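Local coordinates for protein nucleoporin nup120 (Schizosaccharomyces pombe, PDB 4GQ2) that serves as a structural component of the nuclear pore complex, the assembly through which transport factors pass and at which they dock, at residues A[49-53]-A[54-58]; A[462-465]-A[466-470]; A[421-424]-A[425-429]; A[499-502]-A[503-506]; A[163-166]-A[167-170]. One frame throughout, in Å; residues are numbered along the deposited sequence.

Contact 1: A[49-53]-A[54-58]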
loop_
_atom_site.group_PDB
_atom_site.type_symbol
_atom_site.label_atom_id
_atom_site.label_comp_id
_atom_site.label_asym_id
_atom_site.label_seq_id
_atom_site.Cartn_x
_atom_site.Cartn_y
_atom_site.Cartn_z
ATOM N N LYS A 49 -25.854 3.092 14.762
ATOM C CA LYS A 49 -26.312 1.995 15.632
ATOM C C LYS A 49 -26.026 0.632 15.013
ATOM O O LYS A 49 -25.805 -0.343 15.725
ATOM C CB LYS A 49 -27.808 2.113 15.943
ATOM C CG LYS A 49 -28.163 3.156 16.989
ATOM C CD LYS A 49 -29.676 3.276 17.110
ATOM C CE LYS A 49 -30.104 4.669 17.541
ATOM N NZ LYS A 49 -31.362 5.060 16.850
ATOM N N LEU A 50 -26.051 0.580 13.687
ATOM C CA LEU A 50 -25.708 -0.617 12.931
ATOM C C LEU A 50 -24.233 -0.968 13.163
ATOM O O LEU A 50 -23.896 -2.115 13.459
ATOM C CB LEU A 50 -25.949 -0.369 11.438
ATOM C CG LEU A 50 -26.431 -1.470 10.489
ATOM C CD1 LEU A 50 -25.860 -1.217 9.098
ATOM C CD2 LEU A 50 -26.080 -2.871 10.954
ATOM N N PHE A 51 -23.366 0.033 13.026
ATOM C CA PHE A 51 -21.941 -0.142 13.248
ATOM C C PHE A 51 -21.687 -0.631 14.669
ATOM O O PHE A 51 -21.021 -1.648 14.867
ATOM C CB PHE A 51 -21.174 1.163 12.976
ATOM C CG PHE A 51 -19.685 1.005 13.046
ATOM C CD1 PHE A 51 -18.993 0.363 12.021
ATOM C CD2 PHE A 51 -18.973 1.479 14.136
ATOM C CE1 PHE A 51 -17.617 0.196 12.089
ATOM C CE2 PHE A 51 -17.592 1.314 14.209
ATOM C CZ PHE A 51 -16.914 0.673 13.186
ATOM N N LYS A 52 -22.248 0.089 15.641
ATOM C CA LYS A 52 -22.111 -0.249 17.061
ATOM C C LYS A 52 -22.607 -1.646 17.390
ATOM O O LYS A 52 -21.959 -2.381 18.143
ATOM C CB LYS A 52 -22.822 0.781 17.942
ATOM C CG LYS A 52 -22.114 2.127 18.018
ATOM C CD LYS A 52 -22.673 2.967 19.154
ATOM C CE LYS A 52 -22.293 4.430 19.004
ATOM N NZ LYS A 52 -22.598 5.208 20.236
ATOM N N LYS A 53 -23.741 -2.025 16.809
ATOM C CA LYS A 53 -24.333 -3.322 17.113
ATOM C C LYS A 53 -23.472 -4.441 16.552
ATOM O O LYS A 53 -23.267 -5.460 17.215
ATOM C CB LYS A 53 -25.761 -3.419 16.575
ATOM C CG LYS A 53 -26.531 -4.630 17.073
ATOM C CD LYS A 53 -27.937 -4.684 16.504
ATOM C CE LYS A 53 -28.668 -5.925 16.996
ATOM N NZ LYS A 53 -30.006 -6.063 16.360
ATOM N N GLU A 54 -22.941 -4.230 15.350
ATOM C CA GLU A 54 -22.260 -5.295 14.606
ATOM C C GLU A 54 -20.738 -5.342 14.751
ATOM O O GLU A 54 -20.149 -6.398 14.557
ATOM C CB GLU A 54 -22.609 -5.219 13.115
ATOM C CG GLU A 54 -24.098 -5.083 12.815
ATOM C CD GLU A 54 -24.854 -6.400 12.806
ATOM O OE1 GLU A 54 -24.213 -7.467 12.735
ATOM O OE2 GLU A 54 -26.103 -6.364 12.857
ATOM N N CYS A 55 -20.107 -4.212 15.079
ATOM C CA CYS A 55 -18.649 -4.077 14.924
ATOM C C CYS A 55 -17.906 -3.543 16.136
ATOM O O CYS A 55 -16.687 -3.531 16.148
ATOM C CB CYS A 55 -18.327 -3.172 13.738
ATOM S SG CYS A 55 -19.238 -3.580 12.238
ATOM N N VAL A 56 -18.638 -3.078 17.141
ATOM C CA VAL A 56 -18.019 -2.486 18.313
ATOM C C VAL A 56 -18.253 -3.424 19.479
ATOM O O VAL A 56 -19.345 -3.461 20.037
ATOM C CB VAL A 56 -18.591 -1.082 18.619
ATOM C CG1 VAL A 56 -17.925 -0.487 19.846
ATOM C CG2 VAL A 56 -18.421 -0.152 17.420
ATOM N N ALA A 57 -17.220 -4.189 19.827
ATOM C CA ALA A 57 -17.286 -5.157 20.914
ATOM C C ALA A 57 -17.527 -4.442 22.242
ATOM O O ALA A 57 -17.101 -3.298 22.415
ATOM C CB ALA A 57 -15.997 -5.987 20.969
ATOM N N TYR A 58 -18.227 -5.106 23.162
ATOM C CA TYR A 58 -18.425 -4.562 24.514
ATOM C C TYR A 58 -17.606 -5.318 25.562
ATOM O O TYR A 58 -17.579 -4.938 26.738
ATOM C CB TYR A 58 -19.911 -4.495 24.901
ATOM C CG TYR A 58 -20.666 -5.796 24.762
ATOM C CD1 TYR A 58 -20.671 -6.740 25.786
ATOM C CD2 TYR A 58 -21.389 -6.076 23.608
ATOM C CE1 TYR A 58 -21.368 -7.933 25.658
ATOM C CE2 TYR A 58 -22.092 -7.263 23.471
ATOM C CZ TYR A 58 -22.078 -8.186 24.495
ATOM O OH TYR A 58 -22.774 -9.361 24.345
#
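Glu54, Phe51 and Val56 carry this local contact near the end of helix 46-55. Glu54 N gives its main bond to Leu50 O at 3.0 Å and a weak second one to Phe51 O. Glu54 CG, set beside the backbone N (chi1 -48°), lies 3.5 Å from Leu50 CD2; the bend at chi2 (-83°) then turns the carboxylate so that OE1 is hydrogen-bonded to Asn81 and OE2 forms a salt bridge with Lys453. The Phe51 ring is met by two successive residues. Over one face, toward the rim, comes Cys55 CB, 4.1 Å from the ring centroid in a CH-pi contact, with Cys55 SG obliquely beside it. Val56 CG2 approaches Phe51 CE2 to 3.6 Å, the two side chains crossing at about a right angle. Cys55 N also binds Phe51 O at 2.7 Å, keeping the turn closed. Around this turn, Leu50 and Phe51 pack on helix 434-443, Leu50 also reaches helix 453-459, Val56 touches Ala537, and Ala57 and Tyr58 lead along strand 73-79.

Contact 2: A[462-465]-A[466-470]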
loop_
_atom_site.group_PDB
_atom_site.type_symbol
_atom_site.label_atom_id
_atom_site.label_comp_id
_atom_site.label_asym_id
_atom_site.label_seq_id
_atom_site.Cartn_x
_atom_site.Cartn_y
_atom_site.Cartn_z
ATOM N N LEU A 462 -17.206 -8.328 -1.019
ATOM C CA LEU A 462 -16.354 -7.531 -1.898
ATOM C C LEU A 462 -14.889 -7.677 -1.516
ATOM O O LEU A 462 -14.543 -7.682 -0.330
ATOM C CB LEU A 462 -16.753 -6.047 -1.848
ATOM C CG LEU A 462 -17.527 -5.403 -3.007
ATOM C CD1 LEU A 462 -18.702 -6.250 -3.495
ATOM C CD2 LEU A 462 -17.981 -3.999 -2.612
ATOM N N THR A 463 -14.036 -7.802 -2.531
ATOM C CA THR A 463 -12.593 -7.743 -2.339
ATOM C C THR A 463 -12.209 -6.310 -1.989
ATOM O O THR A 463 -12.977 -5.374 -2.230
ATOM C CB THR A 463 -11.822 -8.199 -3.600
ATOM O OG1 THR A 463 -12.225 -7.414 -4.728
ATOM C CG2 THR A 463 -12.081 -9.673 -3.898
ATOM N N ILE A 464 -11.025 -6.144 -1.418
ATOM C CA ILE A 464 -10.526 -4.831 -1.010
ATOM C C ILE A 464 -10.427 -3.837 -2.182
ATOM O O ILE A 464 -10.690 -2.645 -2.014
ATOM C CB ILE A 464 -9.163 -4.963 -0.287
ATOM C CG1 ILE A 464 -8.703 -3.619 0.275
ATOM C CG2 ILE A 464 -8.110 -5.564 -1.214
ATOM C CD1 ILE A 464 -9.484 -3.176 1.495
ATOM N N SER A 465 -10.047 -4.333 -3.358
ATOM C CA SER A 465 -9.976 -3.508 -4.560
ATOM C C SER A 465 -11.369 -3.119 -5.020
ATOM O O SER A 465 -11.592 -1.977 -5.415
ATOM C CB SER A 465 -9.232 -4.224 -5.689
ATOM O OG SER A 465 -7.843 -4.259 -5.424
ATOM N N GLU A 466 -12.296 -4.072 -4.959
ATOM C CA GLU A 466 -13.690 -3.804 -5.279
ATOM C C GLU A 466 -14.261 -2.761 -4.323
ATOM O O GLU A 466 -15.025 -1.896 -4.745
ATOM C CB GLU A 466 -14.524 -5.091 -5.264
ATOM C CG GLU A 466 -14.507 -5.857 -6.588
ATOM C CD GLU A 466 -14.927 -7.320 -6.461
ATOM O OE1 GLU A 466 -15.846 -7.630 -5.672
ATOM O OE2 GLU A 466 -14.332 -8.169 -7.164
ATOM N N LEU A 467 -13.865 -2.834 -3.050
ATOM C CA LEU A 467 -14.307 -1.860 -2.049
ATOM C C LEU A 467 -13.784 -0.458 -2.364
ATOM O O LEU A 467 -14.545 0.516 -2.325
ATOM C CB LEU A 467 -13.893 -2.282 -0.630
ATOM C CG LEU A 467 -14.386 -1.413 0.533
ATOM C CD1 LEU A 467 -15.908 -1.348 0.569
ATOM C CD2 LEU A 467 -13.847 -1.939 1.854
ATOM N N LYS A 468 -12.488 -0.377 -2.672
ATOM C CA LYS A 468 -11.842 0.868 -3.099
ATOM C C LYS A 468 -12.546 1.481 -4.302
ATOM O O LYS A 468 -12.858 2.667 -4.300
ATOM C CB LYS A 468 -10.366 0.637 -3.426
ATOM C CG LYS A 468 -9.443 0.773 -2.232
ATOM C CD LYS A 468 -8.056 1.213 -2.665
ATOM C CE LYS A 468 -7.076 0.059 -2.639
ATOM N NZ LYS A 468 -6.891 -0.420 -1.241
ATOM N N ASN A 469 -12.790 0.658 -5.319
ATOM C CA ASN A 469 -13.510 1.079 -6.518
ATOM C C ASN A 469 -14.951 1.518 -6.247
ATOM O O ASN A 469 -15.456 2.434 -6.894
ATOM C CB ASN A 469 -13.477 -0.034 -7.569
ATOM C CG ASN A 469 -12.061 -0.383 -7.999
ATOM O OD1 ASN A 469 -11.140 0.438 -7.904
ATOM N ND2 ASN A 469 -11.877 -1.606 -8.468
ATOM N N ALA A 470 -15.594 0.861 -5.284
ATOM C CA ALA A 470 -16.969 1.148 -4.943
ATOM C C ALA A 470 -17.047 2.492 -4.218
ATOM O O ALA A 470 -17.963 3.279 -4.467
ATOM C CB ALA A 470 -17.551 0.024 -4.095
#
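Thr463 caps the N terminus of helix 464-478, and Glu466, three residues on, folds its side chain back over the threonine. The N-cap bond runs from Glu466 N to Thr463 OG1 and is weak at 3.4 Å, though fairly straight (153°). The threonine hydroxyl sits between its own N and carbonyl carbon (chi1 56°), a setting that turns OG1 toward the first turn of the helix. Glu466 CD lies 3.2 Å from the same Thr463 OG1, a packing contact beside the cap bond. Just before the cap, Leu462 crosses the glutamate, its CG 3.8 Å from Glu466 CB, and its CD2 faces Ala470 CB at 4.3 Å. The regular helix bonds begin with Leu467 N to Thr463 O, followed by Lys468 N to Ile464 O and Asn469 N to Ser465 O. Farther out, Leu467 packs on helices 419-428 and 434-443, while Ile464 reaches Ile434 and both Ile464 and Lys468 touch Leu742. Asn469 meets an apolar side chain of the chain of another protein. On the Ile464 side, Lys468 bends at chi3 and chi4 and brings NZ to 4.0 Å from Ile464 CG1.

Contact 3: A[421-424]-A[425-429]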
loop_
_atom_site.group_PDB
_atom_site.type_symbol
_atom_site.label_atom_id
_atom_site.label_comp_id
_atom_site.label_asym_id
_atom_site.label_seq_id
_atom_site.Cartn_x
_atom_site.Cartn_y
_atom_site.Cartn_z
ATOM N N GLU A 421 -7.526 10.203 -6.179
ATOM C CA GLU A 421 -6.342 9.391 -5.863
ATOM C C GLU A 421 -5.819 9.666 -4.457
ATOM O O GLU A 421 -5.594 8.731 -3.684
ATOM C CB GLU A 421 -5.224 9.628 -6.872
ATOM C CG GLU A 421 -5.551 9.205 -8.293
ATOM C CD GLU A 421 -4.864 10.094 -9.317
ATOM O OE1 GLU A 421 -5.489 11.084 -9.800
ATOM O OE2 GLU A 421 -3.690 9.807 -9.627
ATOM N N ILE A 422 -5.657 10.944 -4.120
ATOM C CA ILE A 422 -5.083 11.343 -2.826
ATOM C C ILE A 422 -5.987 10.995 -1.647
ATOM O O ILE A 422 -5.523 10.419 -0.653
ATOM C CB ILE A 422 -4.712 12.839 -2.794
ATOM C CG1 ILE A 422 -3.654 13.151 -3.866
ATOM C CG2 ILE A 422 -4.225 13.237 -1.406
ATOM C CD1 ILE A 422 -3.537 14.627 -4.207
ATOM N N TRP A 423 -7.273 11.320 -1.761
ATOM C CA TRP A 423 -8.238 10.988 -0.700
ATOM C C TRP A 423 -8.420 9.506 -0.509
ATOM O O TRP A 423 -8.548 9.036 0.613
ATOM C CB TRP A 423 -9.583 11.651 -0.958
ATOM C CG TRP A 423 -9.718 13.019 -0.342
ATOM C CD1 TRP A 423 -9.856 14.240 -0.998
ATOM C CD2 TRP A 423 -9.756 13.352 1.093
ATOM N NE1 TRP A 423 -9.970 15.276 -0.093
ATOM C CE2 TRP A 423 -9.914 14.812 1.173
ATOM C CE3 TRP A 423 -9.664 12.618 2.270
ATOM C CZ2 TRP A 423 -9.972 15.480 2.387
ATOM C CZ3 TRP A 423 -9.730 13.305 3.490
ATOM C CH2 TRP A 423 -9.883 14.702 3.544
ATOM N N LEU A 424 -8.430 8.756 -1.606
ATOM C CA LEU A 424 -8.576 7.307 -1.541
ATOM C C LEU A 424 -7.379 6.695 -0.811
ATOM O O LEU A 424 -7.555 5.870 0.086
ATOM C CB LEU A 424 -8.706 6.720 -2.942
ATOM C CG LEU A 424 -9.089 5.252 -3.094
ATOM C CD1 LEU A 424 -10.559 5.056 -2.749
ATOM C CD2 LEU A 424 -8.796 4.765 -4.510
ATOM N N GLN A 425 -6.170 7.116 -1.184
ATOM C CA GLN A 425 -4.969 6.667 -0.485
ATOM C C GLN A 425 -5.058 6.930 1.015
ATOM O O GLN A 425 -4.840 6.024 1.819
ATOM C CB GLN A 425 -3.706 7.312 -1.057
ATOM C CG GLN A 425 -2.884 6.374 -1.927
ATOM C CD GLN A 425 -1.408 6.341 -1.539
ATOM O OE1 GLN A 425 -0.607 5.642 -2.163
ATOM N NE2 GLN A 425 -1.045 7.088 -0.500
ATOM N N HIS A 426 -5.414 8.159 1.373
ATOM C CA HIS A 426 -5.525 8.568 2.764
ATOM C C HIS A 426 -6.516 7.758 3.566
ATOM O O HIS A 426 -6.234 7.366 4.697
ATOM C CB HIS A 426 -5.860 10.056 2.858
ATOM C CG HIS A 426 -6.159 10.516 4.262
ATOM N ND1 HIS A 426 -7.415 10.631 4.733
ATOM C CD2 HIS A 426 -5.312 10.855 5.314
ATOM C CE1 HIS A 426 -7.377 11.035 6.015
ATOM N NE2 HIS A 426 -6.089 11.173 6.370
ATOM N N ILE A 427 -7.683 7.498 2.994
ATOM C CA ILE A 427 -8.723 6.741 3.690
ATOM C C ILE A 427 -8.361 5.260 3.882
ATOM O O ILE A 427 -8.666 4.679 4.921
ATOM C CB ILE A 427 -10.073 6.878 2.964
ATOM C CG1 ILE A 427 -10.561 8.325 3.064
ATOM C CG2 ILE A 427 -11.111 5.913 3.534
ATOM C CD1 ILE A 427 -11.703 8.656 2.128
ATOM N N PHE A 428 -7.712 4.656 2.888
ATOM C CA PHE A 428 -7.378 3.234 2.958
ATOM C C PHE A 428 -6.036 2.905 3.618
ATOM O O PHE A 428 -5.698 1.736 3.785
ATOM C CB PHE A 428 -7.512 2.580 1.582
ATOM C CG PHE A 428 -8.934 2.271 1.219
ATOM C CD1 PHE A 428 -9.724 3.220 0.573
ATOM C CD2 PHE A 428 -9.503 1.050 1.571
ATOM C CE1 PHE A 428 -11.047 2.944 0.262
ATOM C CE2 PHE A 428 -10.824 0.768 1.262
ATOM C CZ PHE A 428 -11.596 1.715 0.604
ATOM N N ALA A 429 -5.297 3.937 4.010
ATOM C CA ALA A 429 -4.036 3.763 4.717
ATOM C C ALA A 429 -4.106 4.431 6.084
ATOM O O ALA A 429 -3.090 4.843 6.636
ATOM C CB ALA A 429 -2.878 4.328 3.894
#
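Trp423 and His426 lie side by side on helix 419-428, within an alpha-helical turn whose four i to i+4 backbone bonds run from Gln425 N to Glu421 O through Phe428 N to Leu424 O. Among the aromatic contacts, the Trp423 six-membered ring and the His426 imidazole stand at 85°, in an oblique pair with Trp423 CZ3 3.7 Å from His426 ND1. The Trp423 indole is also packed by Tyr500 and Trp503 of helix 492-515. Apolar contacts follow: Ile427 CG1 comes to the Trp423 edge near the ring plane, and Leu424 CG, anti to the backbone N (chi1 -170°), carries Leu424 CD1 to 3.7 Å from Phe428 CE1. Replacing Phe428 with an alanine would probably leave Leu424 CD1 without this partner and open a gap against Leu467 and Lys468 of helix 464-478. Glu421 forms a salt bridge with a basic side chain of the chain of another protein. Leu424 O lies in the plane of the Phe428 ring at its edge, 3.5 Å from Phe428 CD1.

Contact 4: A[499-502]-A[503-506]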
loop_
_atom_site.group_PDB
_atom_site.type_symbol
_atom_site.label_atom_id
_atom_site.label_comp_id
_atom_site.label_asym_id
_atom_site.label_seq_id
_atom_site.Cartn_x
_atom_site.Cartn_y
_atom_site.Cartn_z
ATOM N N LEU A 499 -15.974 17.935 -5.311
ATOM C CA LEU A 499 -15.410 16.584 -5.217
ATOM C C LEU A 499 -14.580 16.431 -3.933
ATOM O O LEU A 499 -14.714 15.437 -3.217
ATOM C CB LEU A 499 -14.573 16.247 -6.462
ATOM C CG LEU A 499 -13.976 14.837 -6.632
ATOM C CD1 LEU A 499 -15.044 13.757 -6.740
ATOM C CD2 LEU A 499 -13.059 14.776 -7.847
ATOM N N TYR A 500 -13.746 17.428 -3.643
ATOM C CA TYR A 500 -12.899 17.427 -2.446
ATOM C C TYR A 500 -13.753 17.314 -1.189
ATOM O O TYR A 500 -13.473 16.490 -0.307
ATOM C CB TYR A 500 -12.034 18.700 -2.387
ATOM C CG TYR A 500 -11.065 18.739 -1.220
ATOM C CD1 TYR A 500 -11.497 19.077 0.064
ATOM C CD2 TYR A 500 -9.722 18.420 -1.399
ATOM C CE1 TYR A 500 -10.618 19.090 1.136
ATOM C CE2 TYR A 500 -8.833 18.445 -0.338
ATOM C CZ TYR A 500 -9.282 18.784 0.925
ATOM O OH TYR A 500 -8.393 18.795 1.975
ATOM N N ASN A 501 -14.800 18.136 -1.116
ATOM C CA ASN A 501 -15.677 18.187 0.059
ATOM C C ASN A 501 -16.463 16.903 0.285
ATOM O O ASN A 501 -16.690 16.499 1.430
ATOM C CB ASN A 501 -16.639 19.382 -0.024
ATOM C CG ASN A 501 -15.926 20.725 0.062
ATOM O OD1 ASN A 501 -14.757 20.814 0.454
ATOM N ND2 ASN A 501 -16.635 21.780 -0.300
ATOM N N GLU A 502 -16.887 16.266 -0.799
ATOM C CA GLU A 502 -17.555 14.977 -0.673
ATOM C C GLU A 502 -16.597 13.923 -0.102
ATOM O O GLU A 502 -16.954 13.182 0.816
ATOM C CB GLU A 502 -18.156 14.527 -2.008
ATOM C CG GLU A 502 -19.097 13.330 -1.899
ATOM C CD GLU A 502 -20.355 13.592 -1.075
ATOM O OE1 GLU A 502 -21.236 12.713 -1.053
ATOM O OE2 GLU A 502 -20.480 14.659 -0.447
ATOM N N TRP A 503 -15.380 13.867 -0.634
ATOM C CA TRP A 503 -14.358 12.965 -0.081
ATOM C C TRP A 503 -14.133 13.256 1.375
ATOM O O TRP A 503 -14.132 12.345 2.198
ATOM C CB TRP A 503 -13.056 13.092 -0.850
ATOM C CG TRP A 503 -12.988 12.283 -2.123
ATOM C CD1 TRP A 503 -13.018 12.750 -3.430
ATOM C CD2 TRP A 503 -12.857 10.831 -2.245
ATOM N NE1 TRP A 503 -12.919 11.715 -4.324
ATOM C CE2 TRP A 503 -12.816 10.539 -3.679
ATOM C CE3 TRP A 503 -12.761 9.777 -1.338
ATOM C CZ2 TRP A 503 -12.699 9.243 -4.162
ATOM C CZ3 TRP A 503 -12.639 8.478 -1.836
ATOM C CH2 TRP A 503 -12.609 8.219 -3.213
ATOM N N GLU A 504 -13.974 14.535 1.716
ATOM C CA GLU A 504 -13.812 14.937 3.105
ATOM C C GLU A 504 -14.929 14.444 4.024
ATOM O O GLU A 504 -14.648 13.905 5.104
ATOM C CB GLU A 504 -13.671 16.449 3.236
ATOM C CG GLU A 504 -13.433 16.897 4.673
ATOM C CD GLU A 504 -12.817 18.273 4.758
ATOM O OE1 GLU A 504 -13.389 19.217 4.170
ATOM O OE2 GLU A 504 -11.763 18.405 5.418
ATOM N N ARG A 505 -16.179 14.616 3.599
ATOM C CA ARG A 505 -17.321 14.168 4.400
ATOM C C ARG A 505 -17.246 12.672 4.639
ATOM O O ARG A 505 -17.464 12.198 5.756
ATOM C CB ARG A 505 -18.650 14.494 3.716
ATOM C CG ARG A 505 -19.091 15.935 3.865
ATOM C CD ARG A 505 -20.376 16.218 3.093
ATOM N NE ARG A 505 -20.433 17.635 2.749
ATOM C CZ ARG A 505 -20.271 18.129 1.523
ATOM N NH1 ARG A 505 -20.084 17.320 0.480
ATOM N NH2 ARG A 505 -20.322 19.444 1.339
ATOM N N PHE A 506 -16.940 11.932 3.577
ATOM C CA PHE A 506 -16.839 10.491 3.670
ATOM C C PHE A 506 -15.749 10.082 4.665
ATOM O O PHE A 506 -15.970 9.207 5.508
ATOM C CB PHE A 506 -16.589 9.872 2.298
ATOM C CG PHE A 506 -16.668 8.385 2.306
ATOM C CD1 PHE A 506 -17.901 7.745 2.310
ATOM C CD2 PHE A 506 -15.510 7.616 2.355
ATOM C CE1 PHE A 506 -17.979 6.361 2.338
ATOM C CE2 PHE A 506 -15.580 6.229 2.387
ATOM C CZ PHE A 506 -16.817 5.600 2.378
HETATM O O HOH W 1 -9.495 18.899 4.466
#
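Four consecutive i to i+4 backbone bonds, from Trp503 N to Leu499 O through Phe506 N to Glu502 O, keep this part of helix 492-515 regular. Leu499 and Trp503 run side by side, with Leu499 CD1 3.8 Å from Trp503 NE1, which donates onward to Ser420. On another side, Glu502 and Arg505 form a salt bridge three residues apart: Glu502 OE2 is 2.8 Å from Arg505 NH1, in the guanidinium plane, although the bond is bent (138°). The Glu502 chain reaches across because it bends at chi2 (64°), and the carboxylate and guanidinium planes stand 58° apart. An alanine in place of Glu502 is likely to leave the Arg505 guanidinium without this charge partner and freer to turn. One guanidinium face lies over Asn501 O. A water joins Tyr500 and Glu504, accepting from Tyr500 OH at 2.7 Å and donating to Glu504 OE2; Tyr500 OH also bonds to Phe408 N. Tyr500 and Trp503 both pack against Trp423 of helix 419-428. Glu502 and Arg505 also touch Phe444, and Arg505 is exposed; with one bent bond between tilted planes, the salt bridge is likely to hold the guanidinium less firmly than a two-pronged pairing would.

Contact 5: A[163-166]-A[167-170]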
loop_
_atom_site.group_PDB
_atom_site.type_symbol
_atom_site.label_atom_id
_atom_site.label_comp_id
_atom_site.label_asym_id
_atom_site.label_seq_id
_atom_site.Cartn_x
_atom_site.Cartn_y
_atom_site.Cartn_z
ATOM N N TYR A 163 -25.474 -26.398 28.479
ATOM C CA TYR A 163 -25.868 -26.699 29.844
ATOM C C TYR A 163 -26.779 -25.615 30.391
ATOM O O TYR A 163 -26.576 -24.432 30.117
ATOM C CB TYR A 163 -24.636 -26.817 30.731
ATOM C CG TYR A 163 -23.704 -27.939 30.349
ATOM C CD1 TYR A 163 -23.917 -29.239 30.816
ATOM C CD2 TYR A 163 -22.596 -27.703 29.536
ATOM C CE1 TYR A 163 -23.054 -30.274 30.477
ATOM C CE2 TYR A 163 -21.732 -28.732 29.185
ATOM C CZ TYR A 163 -21.964 -30.014 29.660
ATOM O OH TYR A 163 -21.107 -31.035 29.318
ATOM N N ARG A 164 -27.780 -26.032 31.165
ATOM C CA ARG A 164 -28.654 -25.105 31.878
ATOM C C ARG A 164 -28.558 -25.357 33.384
ATOM O O ARG A 164 -29.375 -26.092 33.942
ATOM C CB ARG A 164 -30.100 -25.243 31.400
ATOM C CG ARG A 164 -30.380 -24.603 30.054
ATOM C CD ARG A 164 -31.833 -24.797 29.666
ATOM N NE ARG A 164 -32.171 -24.073 28.444
ATOM C CZ ARG A 164 -33.345 -24.146 27.824
ATOM N NH1 ARG A 164 -34.318 -24.913 28.301
ATOM N NH2 ARG A 164 -33.546 -23.448 26.719
ATOM N N PRO A 165 -27.559 -24.742 34.047
ATOM C CA PRO A 165 -27.328 -24.984 35.470
ATOM C C PRO A 165 -28.506 -24.500 36.300
ATOM O O PRO A 165 -29.083 -23.452 36.008
ATOM C CB PRO A 165 -26.075 -24.151 35.782
ATOM C CG PRO A 165 -25.491 -23.799 34.452
ATOM C CD PRO A 165 -26.665 -23.693 33.532
ATOM N N ILE A 166 -28.855 -25.277 37.322
ATOM C CA ILE A 166 -30.040 -25.010 38.134
ATOM C C ILE A 166 -29.918 -23.693 38.897
ATOM O O ILE A 166 -30.872 -22.917 38.947
ATOM C CB ILE A 166 -30.371 -26.216 39.045
ATOM C CG1 ILE A 166 -30.927 -27.362 38.187
ATOM C CG2 ILE A 166 -31.368 -25.832 40.134
ATOM C CD1 ILE A 166 -30.778 -28.737 38.800
ATOM N N SER A 167 -28.731 -23.420 39.435
ATOM C CA SER A 167 -28.472 -22.168 40.151
ATOM C C SER A 167 -28.713 -20.897 39.318
ATOM O O SER A 167 -28.915 -19.814 39.876
ATOM C CB SER A 167 -27.060 -22.166 40.741
ATOM O OG SER A 167 -26.078 -22.279 39.728
ATOM N N PHE A 168 -28.712 -21.034 37.993
ATOM C CA PHE A 168 -28.939 -19.898 37.088
ATOM C C PHE A 168 -30.414 -19.508 37.002
ATOM O O PHE A 168 -30.752 -18.445 36.481
ATOM C CB PHE A 168 -28.403 -20.208 35.679
ATOM C CG PHE A 168 -26.895 -20.244 35.578
ATOM C CD1 PHE A 168 -26.089 -20.412 36.709
ATOM C CD2 PHE A 168 -26.277 -20.145 34.339
ATOM C CE1 PHE A 168 -24.706 -20.458 36.600
ATOM C CE2 PHE A 168 -24.892 -20.187 34.225
ATOM C CZ PHE A 168 -24.105 -20.347 35.355
ATOM N N LEU A 169 -31.295 -20.369 37.501
ATOM C CA LEU A 169 -32.732 -20.106 37.413
ATOM C C LEU A 169 -33.165 -18.932 38.287
ATOM O O LEU A 169 -33.979 -18.107 37.867
ATOM C CB LEU A 169 -33.548 -21.365 37.730
ATOM C CG LEU A 169 -33.556 -22.462 36.651
ATOM C CD1 LEU A 169 -34.130 -23.763 37.191
ATOM C CD2 LEU A 169 -34.300 -22.026 35.392
ATOM N N ASN A 170 -32.580 -18.837 39.478
ATOM C CA ASN A 170 -32.987 -17.852 40.476
ATOM C C ASN A 170 -31.956 -16.760 40.695
ATOM O O ASN A 170 -32.280 -15.678 41.195
ATOM C CB ASN A 170 -33.237 -18.548 41.814
ATOM C CG ASN A 170 -34.442 -19.459 41.784
ATOM O OD1 ASN A 170 -34.350 -20.610 41.364
ATOM N ND2 ASN A 170 -35.592 -18.942 42.220
#
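Pro165 and Phe168 lock the turn that follows strand 160-163, on the way to strand 173-178 of the beta-propeller. Ser167 lies in a short run of helical phi/psi, and its OG is hydrogen-bonded to Glu207 of strand 204-210. Phe168 comes next and carries the packing. With CG beside the backbone N (chi1 -71°), its ring lies against the proline, Pro165 CG 3.6 Å from the centroid of the Phe168 ring, over the centre of one face, in a CH-pi contact only 10° off the normal. Pro165 CD adds a contact at 3.7 Å to Phe168 CD2, and Pro165 CB lies 3.9 Å from Phe168 CD1, so one edge of the pyrrolidine spans the ring. Phe168 N also bonds to Pro165 O at 3.2 Å, meeting it from above the carbonyl plane. Leu169 then bonds through its N to Ile166 O at 3.0 Å, again from above the carbonyl plane, and its CB lies close to the same oxygen. Phe168 and Pro165 pack on Ile196, and Phe168 on Val186 and Phe188, of the next sheet. The proline and phenylalanine rings thus make the apolar face of the turn, while its two off-plane backbone bonds probably hold it less directionally than regular helix bonds would.

Following the chain, contact 1 comes first, near the end of helix 46-55, ahead of strand 59-64. Contact 5 follows, in the turn joining strands 160-163 and 173-178; its centre is about 29 Å from that of contact 1 and at least 47 Å from those of the other three. Contacts 3, 2 and 4 then come in that order, on helices 419-428, 464-478 and 492-515. Each is a local turn; all five lie in series, none nesting or crossing. Contact 3 touches both 2 and 4: Phe428 meets Leu467 and Lys468, Trp423 meets Tyr500 and Trp503, tying three helices into one bundle. Helix 434-443 joins contact 1 to this bundle without direct touch, while contact 5 sits far off within the propeller.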